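Local coordinates for glycine betaine, L-proline ABC transporter, glycine/betaine/L-proline-binding protein (ProX) (Borrelia burgdorferi, PDB 3TMG) that binds glycine betaine (trimethyl glycine) and probably delivers it to a membrane ABC importer for uptake into the cell, at residues Y59-K64 and E82-K87; V73-K78 and T98-V103; K78-K83 and T136-E141; V179-W182 and W186-S189. All coordinates share one frame; numbering follows the deposited sequence.

Interaction 1 (Y59-K64 and E82-K87)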
loop_
_atom_site.group_PDB
_atom_site.type_symbol
_atom_site.label_atom_id
_atom_site.label_comp_id
_atom_site.label_asym_id
_atom_site.label_seq_id
_atom_site.Cartn_x
_atom_site.Cartn_y
_atom_site.Cartn_z
ATOM N N TYR A 59 10.983 8.916 -9.892
ATOM C CA TYR A 59 10.423 9.042 -11.239
ATOM C C TYR A 59 9.285 10.027 -11.344
ATOM O O TYR A 59 9.152 10.724 -12.344
ATOM C CB TYR A 59 9.938 7.696 -11.713
ATOM C CG TYR A 59 11.019 6.907 -12.339
ATOM C CD1 TYR A 59 12.344 7.343 -12.287
ATOM C CD2 TYR A 59 10.730 5.721 -12.989
ATOM C CE1 TYR A 59 13.347 6.621 -12.887
ATOM C CE2 TYR A 59 11.739 4.995 -13.596
ATOM C CZ TYR A 59 13.027 5.447 -13.531
ATOM O OH TYR A 59 13.991 4.709 -14.125
ATOM N N LEU A 60 8.491 10.066 -10.293
ATOM C CA LEU A 60 7.450 11.040 -10.136
ATOM C C LEU A 60 8.067 12.439 -10.168
ATOM O O LEU A 60 7.582 13.310 -10.909
ATOM C CB LEU A 60 6.722 10.789 -8.824
ATOM C CG LEU A 60 5.597 11.775 -8.460
ATOM C CD1 LEU A 60 4.443 11.673 -9.447
ATOM C CD2 LEU A 60 5.139 11.536 -7.018
ATOM N N ALA A 61 9.139 12.637 -9.396
ATOM C CA ALA A 61 9.802 13.950 -9.262
ATOM C C ALA A 61 10.500 14.414 -10.534
ATOM O O ALA A 61 10.605 15.591 -10.792
ATOM C CB ALA A 61 10.774 13.944 -8.087
ATOM N N SER A 62 10.959 13.479 -11.352
ATOM C CA SER A 62 11.552 13.860 -12.629
ATOM C C SER A 62 10.527 13.815 -13.757
ATOM O O SER A 62 10.876 14.086 -14.881
ATOM C CB SER A 62 12.748 12.983 -12.978
ATOM O OG SER A 62 12.391 11.623 -12.881
ATOM N N GLY A 63 9.285 13.436 -13.455
ATOM C CA GLY A 63 8.210 13.370 -14.475
ATOM C C GLY A 63 8.282 12.198 -15.454
ATOM O O GLY A 63 7.687 12.257 -16.539
ATOM N N LYS A 64 9.010 11.135 -15.110
ATOM C CA LYS A 64 9.111 9.962 -16.000
ATOM C C LYS A 64 7.901 9.020 -15.847
ATOM O O LYS A 64 7.671 8.154 -16.686
ATOM C CB LYS A 64 10.417 9.203 -15.757
ATOM C CG LYS A 64 11.593 9.951 -16.344
ATOM C CD LYS A 64 12.862 9.341 -15.809
ATOM C CE LYS A 64 14.066 10.063 -16.355
ATOM N NZ LYS A 64 15.155 9.565 -15.484
ATOM N N GLU A 82 9.164 13.963 2.127
ATOM C CA GLU A 82 9.775 15.201 2.615
ATOM C C GLU A 82 10.903 15.674 1.721
ATOM O O GLU A 82 11.081 16.874 1.531
ATOM C CB GLU A 82 10.315 15.009 4.021
ATOM C CG GLU A 82 9.227 14.933 5.081
ATOM C CD GLU A 82 8.720 16.307 5.443
ATOM O OE1 GLU A 82 8.516 17.125 4.513
ATOM O OE2 GLU A 82 8.546 16.565 6.659
ATOM N N LYS A 83 11.664 14.725 1.186
ATOM C CA LYS A 83 12.803 15.043 0.349
ATOM C C LYS A 83 12.402 15.610 -1.014
ATOM O O LYS A 83 13.179 16.330 -1.607
ATOM C CB LYS A 83 13.690 13.806 0.176
ATOM C CG LYS A 83 14.641 13.605 1.347
ATOM C CD LYS A 83 15.265 12.221 1.346
ATOM C CE LYS A 83 15.689 11.812 2.770
ATOM N NZ LYS A 83 14.612 11.979 3.807
ATOM N N LEU A 84 11.196 15.289 -1.501
ATOM C CA LEU A 84 10.861 15.508 -2.912
ATOM C C LEU A 84 9.571 16.294 -3.143
ATOM O O LEU A 84 9.191 16.553 -4.290
ATOM C CB LEU A 84 10.799 14.161 -3.667
ATOM C CG LEU A 84 12.113 13.378 -3.810
ATOM C CD1 LEU A 84 11.838 11.941 -4.262
ATOM C CD2 LEU A 84 13.055 14.075 -4.780
ATOM N N LYS A 85 8.931 16.719 -2.058
ATOM C CA LYS A 85 7.595 17.318 -2.145
ATOM C C LYS A 85 7.522 18.567 -3.047
ATOM O O LYS A 85 6.459 18.867 -3.572
ATOM C CB LYS A 85 7.013 17.597 -0.748
ATOM C CG LYS A 85 7.806 18.568 0.106
ATOM C CD LYS A 85 7.218 18.665 1.511
ATOM C CE LYS A 85 7.768 19.886 2.265
ATOM N NZ LYS A 85 7.789 19.638 3.743
ATOM N N THR A 86 8.636 19.260 -3.254
ATOM C CA THR A 86 8.634 20.415 -4.171
ATOM C C THR A 86 8.606 19.996 -5.650
ATOM O O THR A 86 8.429 20.825 -6.539
ATOM C CB THR A 86 9.783 21.409 -3.884
ATOM O OG1 THR A 86 11.048 20.808 -4.185
ATOM C CG2 THR A 86 9.737 21.830 -2.427
ATOM N N LYS A 87 8.754 18.697 -5.905
ATOM C CA LYS A 87 8.812 18.211 -7.276
ATOM C C LYS A 87 7.592 17.376 -7.698
ATOM O O LYS A 87 7.617 16.763 -8.750
ATOM C CB LYS A 87 10.090 17.384 -7.514
ATOM C CG LYS A 87 11.404 18.083 -7.217
ATOM C CD LYS A 87 11.832 18.983 -8.362
ATOM C CE LYS A 87 13.310 19.341 -8.229
ATOM N NZ LYS A 87 14.167 18.122 -8.110
HETATM O O HOH W 1 7.281 16.007 -11.258
#

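Interaction 2 (V73-K78 and T98-V103)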
loop_
_atom_site.group_PDB
_atom_site.type_symbol
_atom_site.label_atom_id
_atom_site.label_comp_id
_atom_site.label_asym_id
_atom_site.label_seq_id
_atom_site.Cartn_x
_atom_site.Cartn_y
_atom_site.Cartn_z
ATOM N N VAL A 73 0.996 8.324 3.598
ATOM C CA VAL A 73 1.456 9.552 4.284
ATOM C C VAL A 73 0.531 9.968 5.409
ATOM O O VAL A 73 -0.664 9.623 5.356
ATOM C CB VAL A 73 1.536 10.767 3.324
ATOM C CG1 VAL A 73 2.818 10.674 2.509
ATOM C CG2 VAL A 73 0.292 10.824 2.431
ATOM N N PRO A 74 1.075 10.728 6.409
ATOM C CA PRO A 74 2.472 11.257 6.390
ATOM C C PRO A 74 3.581 10.299 6.889
ATOM O O PRO A 74 4.759 10.524 6.585
ATOM C CB PRO A 74 2.385 12.449 7.373
ATOM C CG PRO A 74 1.414 11.937 8.411
ATOM C CD PRO A 74 0.334 11.283 7.561
ATOM N N THR A 75 3.222 9.228 7.609
ATOM C CA THR A 75 4.248 8.533 8.390
ATOM C C THR A 75 5.091 7.522 7.606
ATOM O O THR A 75 6.345 7.612 7.630
ATOM C CB THR A 75 3.698 7.860 9.665
ATOM O OG1 THR A 75 3.087 8.867 10.472
ATOM C CG2 THR A 75 4.883 7.178 10.472
ATOM N N ALA A 76 4.419 6.621 6.894
ATOM C CA ALA A 76 5.134 5.517 6.247
ATOM C C ALA A 76 6.160 6.051 5.274
ATOM O O ALA A 76 7.316 5.607 5.286
ATOM C CB ALA A 76 4.171 4.557 5.560
ATOM N N ASP A 77 5.763 7.005 4.424
ATOM C CA ASP A 77 6.655 7.454 3.355
ATOM C C ASP A 77 7.412 8.745 3.623
ATOM O O ASP A 77 7.959 9.320 2.689
ATOM C CB ASP A 77 5.918 7.585 2.003
ATOM C CG ASP A 77 5.439 6.255 1.456
ATOM O OD1 ASP A 77 5.666 5.169 2.086
ATOM O OD2 ASP A 77 4.779 6.315 0.398
ATOM N N LYS A 78 7.470 9.171 4.875
ATOM C CA LYS A 78 8.098 10.442 5.247
ATOM C C LYS A 78 9.485 10.589 4.622
ATOM O O LYS A 78 9.783 11.611 4.026
ATOM C CB LYS A 78 8.190 10.575 6.778
ATOM N N THR A 98 -5.811 4.132 6.953
ATOM C CA THR A 98 -4.699 3.187 7.035
ATOM C C THR A 98 -4.196 3.077 8.451
ATOM O O THR A 98 -4.271 4.049 9.201
ATOM C CB THR A 98 -3.468 3.553 6.155
ATOM O OG1 THR A 98 -2.859 4.785 6.620
ATOM C CG2 THR A 98 -3.920 3.678 4.670
ATOM N N ILE A 99 -3.595 1.929 8.787
ATOM C CA ILE A 99 -2.809 1.840 10.024
ATOM C C ILE A 99 -1.647 0.926 9.665
ATOM O O ILE A 99 -1.863 -0.084 8.955
ATOM C CB ILE A 99 -3.642 1.159 11.164
ATOM C CG1 ILE A 99 -4.887 1.967 11.521
ATOM C CG2 ILE A 99 -2.782 0.805 12.393
ATOM C CD1 ILE A 99 -5.811 1.248 12.524
ATOM N N GLN A 100 -0.451 1.219 10.160
ATOM C CA GLN A 100 0.660 0.264 10.059
ATOM C C GLN A 100 1.153 0.019 11.478
ATOM O O GLN A 100 0.978 0.859 12.360
ATOM C CB GLN A 100 1.801 0.804 9.147
ATOM C CG GLN A 100 2.268 2.219 9.557
ATOM C CD GLN A 100 3.616 2.657 8.993
ATOM O OE1 GLN A 100 4.145 2.066 8.034
ATOM N NE2 GLN A 100 4.173 3.746 9.565
ATOM N N GLY A 101 1.695 -1.174 11.728
ATOM C CA GLY A 101 2.195 -1.445 13.077
ATOM C C GLY A 101 2.729 -2.870 13.219
ATOM O O GLY A 101 2.856 -3.599 12.224
ATOM N N PHE A 102 3.086 -3.210 14.457
ATOM C CA PHE A 102 3.671 -4.472 14.815
ATOM C C PHE A 102 2.481 -5.407 15.063
ATOM O O PHE A 102 1.534 -5.066 15.791
ATOM C CB PHE A 102 4.446 -4.298 16.130
ATOM C CG PHE A 102 5.819 -3.642 16.007
ATOM C CD1 PHE A 102 6.060 -2.556 15.186
ATOM C CD2 PHE A 102 6.867 -4.133 16.781
ATOM C CE1 PHE A 102 7.317 -1.948 15.137
ATOM C CE2 PHE A 102 8.135 -3.556 16.726
ATOM C CZ PHE A 102 8.362 -2.443 15.912
ATOM N N VAL A 103 2.539 -6.588 14.470
ATOM C CA VAL A 103 1.442 -7.530 14.512
ATOM C C VAL A 103 1.910 -8.893 14.970
ATOM O O VAL A 103 2.977 -9.395 14.555
ATOM C CB VAL A 103 0.794 -7.647 13.103
ATOM C CG1 VAL A 103 -0.172 -8.824 13.017
ATOM C CG2 VAL A 103 0.080 -6.336 12.751
#

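Interaction 3 (K78-K83 and T136-E141). With BET (trimethyl glycine), chain E.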
loop_
_atom_site.group_PDB
_atom_site.type_symbol
_atom_site.label_atom_id
_atom_site.label_comp_id
_atom_site.label_asym_id
_atom_site.label_seq_id
_atom_site.Cartn_x
_atom_site.Cartn_y
_atom_site.Cartn_z
ATOM N N LYS A 78 7.470 9.171 4.875
ATOM C CA LYS A 78 8.098 10.442 5.247
ATOM C C LYS A 78 9.485 10.589 4.622
ATOM O O LYS A 78 9.783 11.611 4.026
ATOM C CB LYS A 78 8.190 10.575 6.778
ATOM N N PHE A 79 10.290 9.529 4.727
ATOM C CA PHE A 79 11.686 9.562 4.281
ATOM C C PHE A 79 11.755 10.011 2.817
ATOM O O PHE A 79 12.597 10.854 2.478
ATOM C CB PHE A 79 12.338 8.190 4.530
ATOM C CG PHE A 79 13.722 8.043 3.958
ATOM C CD1 PHE A 79 14.835 8.505 4.672
ATOM C CD2 PHE A 79 13.913 7.418 2.727
ATOM C CE1 PHE A 79 16.131 8.373 4.137
ATOM C CE2 PHE A 79 15.183 7.259 2.197
ATOM C CZ PHE A 79 16.301 7.748 2.903
ATOM N N TYR A 80 10.859 9.498 1.959
ATOM C CA TYR A 80 10.849 9.890 0.536
ATOM C C TYR A 80 10.129 11.202 0.216
ATOM O O TYR A 80 10.580 11.996 -0.603
ATOM C CB TYR A 80 10.231 8.772 -0.315
ATOM C CG TYR A 80 10.937 7.450 -0.148
ATOM C CD1 TYR A 80 12.236 7.231 -0.678
ATOM C CD2 TYR A 80 10.336 6.415 0.587
ATOM C CE1 TYR A 80 12.867 6.010 -0.496
ATOM C CE2 TYR A 80 10.968 5.191 0.763
ATOM C CZ TYR A 80 12.218 4.988 0.193
ATOM O OH TYR A 80 12.838 3.757 0.372
ATOM N N TYR A 81 8.990 11.406 0.861
ATOM C CA TYR A 81 8.069 12.494 0.523
ATOM C C TYR A 81 8.646 13.860 0.908
ATOM O O TYR A 81 8.612 14.810 0.128
ATOM C CB TYR A 81 6.754 12.211 1.262
ATOM C CG TYR A 81 5.644 13.180 1.011
ATOM C CD1 TYR A 81 5.667 14.461 1.590
ATOM C CD2 TYR A 81 4.531 12.816 0.229
ATOM C CE1 TYR A 81 4.659 15.378 1.350
ATOM C CE2 TYR A 81 3.508 13.741 0.012
ATOM C CZ TYR A 81 3.575 15.000 0.576
ATOM O OH TYR A 81 2.576 15.947 0.384
ATOM N N GLU A 82 9.164 13.963 2.127
ATOM C CA GLU A 82 9.775 15.201 2.615
ATOM C C GLU A 82 10.903 15.674 1.721
ATOM O O GLU A 82 11.081 16.874 1.531
ATOM C CB GLU A 82 10.315 15.009 4.021
ATOM C CG GLU A 82 9.227 14.933 5.081
ATOM C CD GLU A 82 8.720 16.307 5.443
ATOM O OE1 GLU A 82 8.516 17.125 4.513
ATOM O OE2 GLU A 82 8.546 16.565 6.659
ATOM N N LYS A 83 11.664 14.725 1.186
ATOM C CA LYS A 83 12.803 15.043 0.349
ATOM C C LYS A 83 12.402 15.610 -1.014
ATOM O O LYS A 83 13.179 16.330 -1.607
ATOM C CB LYS A 83 13.690 13.806 0.176
ATOM C CG LYS A 83 14.641 13.605 1.347
ATOM C CD LYS A 83 15.265 12.221 1.346
ATOM C CE LYS A 83 15.689 11.812 2.770
ATOM N NZ LYS A 83 14.612 11.979 3.807
ATOM N N THR A 136 6.889 1.313 5.298
ATOM C CA THR A 136 6.573 0.569 6.510
ATOM C C THR A 136 7.823 -0.140 7.091
ATOM O O THR A 136 8.012 -0.212 8.307
ATOM C CB THR A 136 5.430 -0.428 6.276
ATOM O OG1 THR A 136 4.213 0.318 6.086
ATOM C CG2 THR A 136 5.240 -1.311 7.529
ATOM N N GLN A 137 8.667 -0.668 6.213
ATOM C CA GLN A 137 9.911 -1.302 6.677
ATOM C C GLN A 137 10.889 -0.319 7.335
ATOM O O GLN A 137 11.531 -0.622 8.363
ATOM C CB GLN A 137 10.602 -1.988 5.498
ATOM C CG GLN A 137 11.807 -2.888 5.864
ATOM C CD GLN A 137 11.405 -4.276 6.340
ATOM O OE1 GLN A 137 10.222 -4.562 6.551
ATOM N NE2 GLN A 137 12.406 -5.123 6.593
ATOM N N ILE A 138 11.042 0.842 6.710
ATOM C CA ILE A 138 11.831 1.931 7.288
ATOM C C ILE A 138 11.331 2.315 8.698
ATOM O O ILE A 138 12.119 2.373 9.686
ATOM C CB ILE A 138 11.833 3.163 6.360
ATOM C CG1 ILE A 138 12.526 2.814 5.008
ATOM C CG2 ILE A 138 12.511 4.356 7.073
ATOM C CD1 ILE A 138 12.650 3.984 4.028
ATOM N N VAL A 139 10.027 2.556 8.815
ATOM C CA VAL A 139 9.485 3.056 10.105
ATOM C C VAL A 139 9.533 1.945 11.166
ATOM O O VAL A 139 9.780 2.187 12.326
ATOM C CB VAL A 139 8.047 3.605 9.962
ATOM C CG1 VAL A 139 7.575 4.108 11.314
ATOM C CG2 VAL A 139 8.072 4.806 8.970
ATOM N N THR A 140 9.327 0.714 10.732
ATOM C CA THR A 140 9.489 -0.432 11.648
ATOM C C THR A 140 10.913 -0.477 12.262
ATOM O O THR A 140 11.085 -0.683 13.464
ATOM C CB THR A 140 9.227 -1.739 10.906
ATOM O OG1 THR A 140 7.838 -1.803 10.537
ATOM C CG2 THR A 140 9.552 -2.916 11.817
ATOM N N GLU A 141 11.926 -0.312 11.430
ATOM C CA GLU A 141 13.302 -0.269 11.937
ATOM C C GLU A 141 13.483 0.911 12.899
ATOM O O GLU A 141 14.168 0.794 13.933
ATOM C CB GLU A 141 14.289 -0.173 10.775
ATOM C CG GLU A 141 15.736 -0.194 11.216
ATOM C CD GLU A 141 16.662 0.203 10.091
ATOM O OE1 GLU A 141 16.170 0.670 9.043
ATOM O OE2 GLU A 141 17.889 0.027 10.248
HETATM N N BET E . 2.448 -0.669 2.584
HETATM C CA BET E . 2.815 0.628 1.992
HETATM C C BET E . 3.859 1.283 2.908
HETATM O O BET E . 5.075 0.957 2.965
HETATM O OXT BET E . 3.418 2.147 3.637
HETATM C C1 BET E . 1.342 -1.306 1.848
HETATM C C2 BET E . 2.008 -0.497 3.963
HETATM C C3 BET E . 3.625 -1.561 2.575
#

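Interaction 4 (V179-W182 and W186-S189). With BET (trimethyl glycine), chain E.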
loop_
_atom_site.group_PDB
_atom_site.type_symbol
_atom_site.label_atom_id
_atom_site.label_comp_id
_atom_site.label_asym_id
_atom_site.label_seq_id
_atom_site.Cartn_x
_atom_site.Cartn_y
_atom_site.Cartn_z
ATOM N N VAL A 179 5.480 -9.529 12.873
ATOM C CA VAL A 179 5.584 -8.977 11.499
ATOM C C VAL A 179 5.104 -7.515 11.495
ATOM O O VAL A 179 4.304 -7.153 12.366
ATOM C CB VAL A 179 4.716 -9.782 10.481
ATOM C CG1 VAL A 179 5.208 -11.242 10.324
ATOM C CG2 VAL A 179 3.223 -9.694 10.807
ATOM N N PRO A 180 5.579 -6.691 10.533
ATOM C CA PRO A 180 4.928 -5.427 10.360
ATOM C C PRO A 180 3.740 -5.728 9.411
ATOM O O PRO A 180 3.897 -6.503 8.451
ATOM C CB PRO A 180 6.011 -4.554 9.711
ATOM C CG PRO A 180 6.877 -5.523 8.957
ATOM C CD PRO A 180 6.804 -6.830 9.698
ATOM N N LEU A 181 2.554 -5.282 9.774
ATOM C CA LEU A 181 1.377 -5.457 8.906
ATOM C C LEU A 181 0.611 -4.132 8.908
ATOM O O LEU A 181 1.028 -3.162 9.533
ATOM C CB LEU A 181 0.481 -6.639 9.318
ATOM C CG LEU A 181 0.470 -7.781 8.286
ATOM C CD1 LEU A 181 -0.258 -9.015 8.800
ATOM C CD2 LEU A 181 -0.144 -7.325 6.952
ATOM N N TRP A 182 -0.493 -4.077 8.178
ATOM C CA TRP A 182 -1.161 -2.816 7.984
ATOM C C TRP A 182 -2.566 -3.130 7.633
ATOM O O TRP A 182 -2.894 -4.298 7.276
ATOM C CB TRP A 182 -0.476 -1.981 6.869
ATOM C CG TRP A 182 -0.363 -2.732 5.550
ATOM C CD1 TRP A 182 -1.294 -2.820 4.504
ATOM C CD2 TRP A 182 0.744 -3.586 5.163
ATOM N NE1 TRP A 182 -0.810 -3.624 3.484
ATOM C CE2 TRP A 182 0.405 -4.139 3.842
ATOM C CE3 TRP A 182 1.973 -3.919 5.760
ATOM C CZ2 TRP A 182 1.271 -4.984 3.158
ATOM C CZ3 TRP A 182 2.834 -4.788 5.074
ATOM C CH2 TRP A 182 2.498 -5.303 3.796
ATOM N N TRP A 186 -6.627 -8.100 3.948
ATOM C CA TRP A 186 -7.479 -9.295 4.264
ATOM C C TRP A 186 -6.873 -10.209 5.333
ATOM O O TRP A 186 -7.579 -11.053 5.916
ATOM C CB TRP A 186 -7.805 -10.084 2.970
ATOM C CG TRP A 186 -6.544 -10.402 2.211
ATOM C CD1 TRP A 186 -6.003 -9.722 1.111
ATOM C CD2 TRP A 186 -5.547 -11.418 2.556
ATOM N NE1 TRP A 186 -4.770 -10.241 0.766
ATOM C CE2 TRP A 186 -4.462 -11.288 1.574
ATOM C CE3 TRP A 186 -5.460 -12.413 3.531
ATOM C CZ2 TRP A 186 -3.380 -12.128 1.574
ATOM C CZ3 TRP A 186 -4.333 -13.226 3.541
ATOM C CH2 TRP A 186 -3.316 -13.087 2.575
ATOM N N ALA A 187 -5.581 -10.039 5.657
ATOM C CA ALA A 187 -4.961 -10.882 6.709
ATOM C C ALA A 187 -5.708 -10.774 8.049
ATOM O O ALA A 187 -5.777 -11.755 8.793
ATOM C CB ALA A 187 -3.485 -10.529 6.909
ATOM N N PHE A 188 -6.262 -9.583 8.348
ATOM C CA PHE A 188 -7.034 -9.379 9.577
ATOM C C PHE A 188 -8.364 -10.113 9.600
ATOM O O PHE A 188 -8.892 -10.420 10.675
ATOM C CB PHE A 188 -7.212 -7.859 9.846
ATOM C CG PHE A 188 -5.946 -7.229 10.325
ATOM C CD1 PHE A 188 -5.607 -7.312 11.666
ATOM C CD2 PHE A 188 -5.064 -6.614 9.438
ATOM C CE1 PHE A 188 -4.400 -6.785 12.120
ATOM C CE2 PHE A 188 -3.860 -6.088 9.894
ATOM C CZ PHE A 188 -3.535 -6.177 11.238
ATOM N N SER A 189 -8.908 -10.463 8.443
ATOM C CA SER A 189 -10.101 -11.312 8.497
ATOM C C SER A 189 -9.823 -12.793 8.313
ATOM O O SER A 189 -10.557 -13.623 8.829
ATOM C CB SER A 189 -11.180 -10.808 7.555
ATOM O OG SER A 189 -10.641 -10.751 6.267
HETATM N N BET E . 2.448 -0.669 2.584
HETATM C CA BET E . 2.815 0.628 1.992
HETATM C C BET E . 3.859 1.283 2.908
HETATM O O BET E . 5.075 0.957 2.965
HETATM O OXT BET E . 3.418 2.147 3.637
HETATM C C1 BET E . 1.342 -1.306 1.848
HETATM C C2 BET E . 2.008 -0.497 3.963
HETATM C C3 BET E . 3.625 -1.561 2.575
#

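Interaction 1 (Y59-K64 and E82-K87)
Ala61, Leu84 and Lys87 form a small, largely apolar contact between the last turn of helix 53-61 and the end of helix 78-84 with the loop that follows, about 19 Å from the centre of the chain (centre to centre) and away from the ligand pocket. A short side chain makes close approach possible here: the Ala61 methyl, CB, lies 3.6 Å from Lys87 CB and 4.0 Å from Leu84 CD2, so it meets both neighbours at once. Lys87 gives only the root of its side chain, because a bend at chi2 (-81°) leads the rest of the chain away from Ala61. Backbone polar groups complete the seam. The CA-H of Ala61 is directed almost straight at Lys87 O (CA to O 3.6 Å, 165° at the hydrogen), and one water lies 2.7 Å from Leu60 O and 2.6 Å from Lys87 O and bridges them, with further acceptors competing for its protons. Leu60 O also belongs to the Schellman motif that closes helix 53-61: Gly63 N bonds back to it, Lys64 N reaches Tyr59 O, and Gly63 has the positive phi of this ending. The chemistry thus implies two interactions in parallel, methyl and methylene packing between the side chains and a water shared by Leu60 O, which also accepts Gly63 N, and by Lys87 O in the loop beyond the other helix.

Interaction 2 (V73-K78 and T98-V103)
Gln100 contributes more buried surface than any other residue here, and its amide end does the touching, laid against Ala76 and Thr75 of the turn that follows strand 67-73. Its oxygen OE1 stands 3.5 Å from the Ala76 methyl, CB, while NE2 comes within 3.6 Å of Thr75 CG2, so the two halves of one amide are divided between successive residues. CG sits in the crowded position between the backbone N and the carbonyl carbon (chi1 52°), and the chain then runs out extended from strand 88-105 to the turn. The polar needs of the amide are met elsewhere: OE1 is hydrogen-bonded to Thr136 OG1 and NE2 to Met203 O, which together should limit its rotation. Thr75 divides its branches in a similar way, its methyl facing the amide while OG1 bonds to Glu207. On the other side of the contact, residues 75 to 78 make a type I turn just before helix 78-84, and it brings Ala76 up to the bound trimethyl glycine. Ala76 thus lines the pocket while Gln100 stands in the second shell, bonded to the ligand-binding Thr136, as is consistent with the cleft of a type II periplasmic binding protein.

Interaction 3 (K78-K83 and T136-E141)
Ile138 carries this helix-to-helix contact, reaching from helix 135-146 to Phe79 and Tyr80 of helix 78-84 in a substrate-binding domain of the periplasmic binding protein clan. Along the second segment, Thr136 comes first and serves the ligand: its backbone N donates to O of trimethyl glycine at 3.0 Å, nearly straight at 164°. A carboxylate held near the start of a helix in this way would probably gain from the helix dipole. Two residues on, Ile138 extends its longer branch, with chi2 of -177° holding CD1 as far out as possible. That methyl lies 3.9 Å from Phe79 CD2 and 3.7 Å from Tyr80 OH, approaching both rings obliquely. The aromatic pair is itself interlocked, Phe79 CD2 standing 3.6 Å above the centre of the Tyr80 ring, while Lys83 CE lies over one face of Phe79. Tyr80 OH is also fixed by a hydrogen bond to Gly133 O, which should help keep the ring beside Ile138. A turn beyond Thr136, Thr140 returns to it twice: OG1 donates to Thr136 O at 2.7 Å and Thr140 N at 2.9 Å, the two arriving from opposite faces of the carbonyl plane.

Interaction 4 (V179-W182 and W186-S189)
Leu181 and Trp182 of strand 179-183 pass Ala187 and Phe188 of the short helix 187-190, with Leu181 CA 8.6 Å from Ala187 CA. In this periplasmic binding protein fold the contact lies behind one wall of an aromatic ligand pocket, which Trp182 lines together with Trp25 and Trp72. Leu181 turns toward the helix, its CD1 4.0 Å from Ala187 CB, but its chi1 of -113° lies well off the staggered positions, a sign of some strain. Phe188 approaches differently: its ring edge is turned to the strand, and CE2 comes within 3.3 Å of Trp182 O near the ring plane. That carbonyl oxygen is buried with no hydrogen-bond partner in the model, so the faintly positive C-H edge probably offers modest compensation. Lys183 and Phe195 also meet the Phe188 ring. Trp182 points its side chain the other way, into the pocket, where its indole is sandwiched: Leu181 CD2 lies 4.1 Å above one face, and the trimethylammonium of the ligand rests on the opposite one, as in the aromatic boxes of related proteins. Two methyls touch the indole most closely, C2 at 3.5 Å from CD2 and C1 at 3.6 Å from NE1.

In the fold
Three of the four contacts gather round trimethyl glycine, and the fourth stands apart. Interactions 2 and 3 are closest, their centres 9 Å apart; they share Lys78, and Val73 CG1 packs 3.6 Å from Tyr81 CD2. Interactions 2 and 4 join through neighbouring strands of one sheet, where Val103 N lies 2.8 Å from Val179 O in a probable hydrogen bond. Interactions 3 and 4 both touch the ligand: Thr136 bonds its carboxylate, with OG1 also near a methyl, and Trp182 stacks on the trimethylammonium. They also meet where Thr140 OG1 packs against Pro180 CB at 3.4 Å. Interaction 1 continues helix 78-84 outward from interaction 3, but its centre is about 30 Å from that of interaction 4.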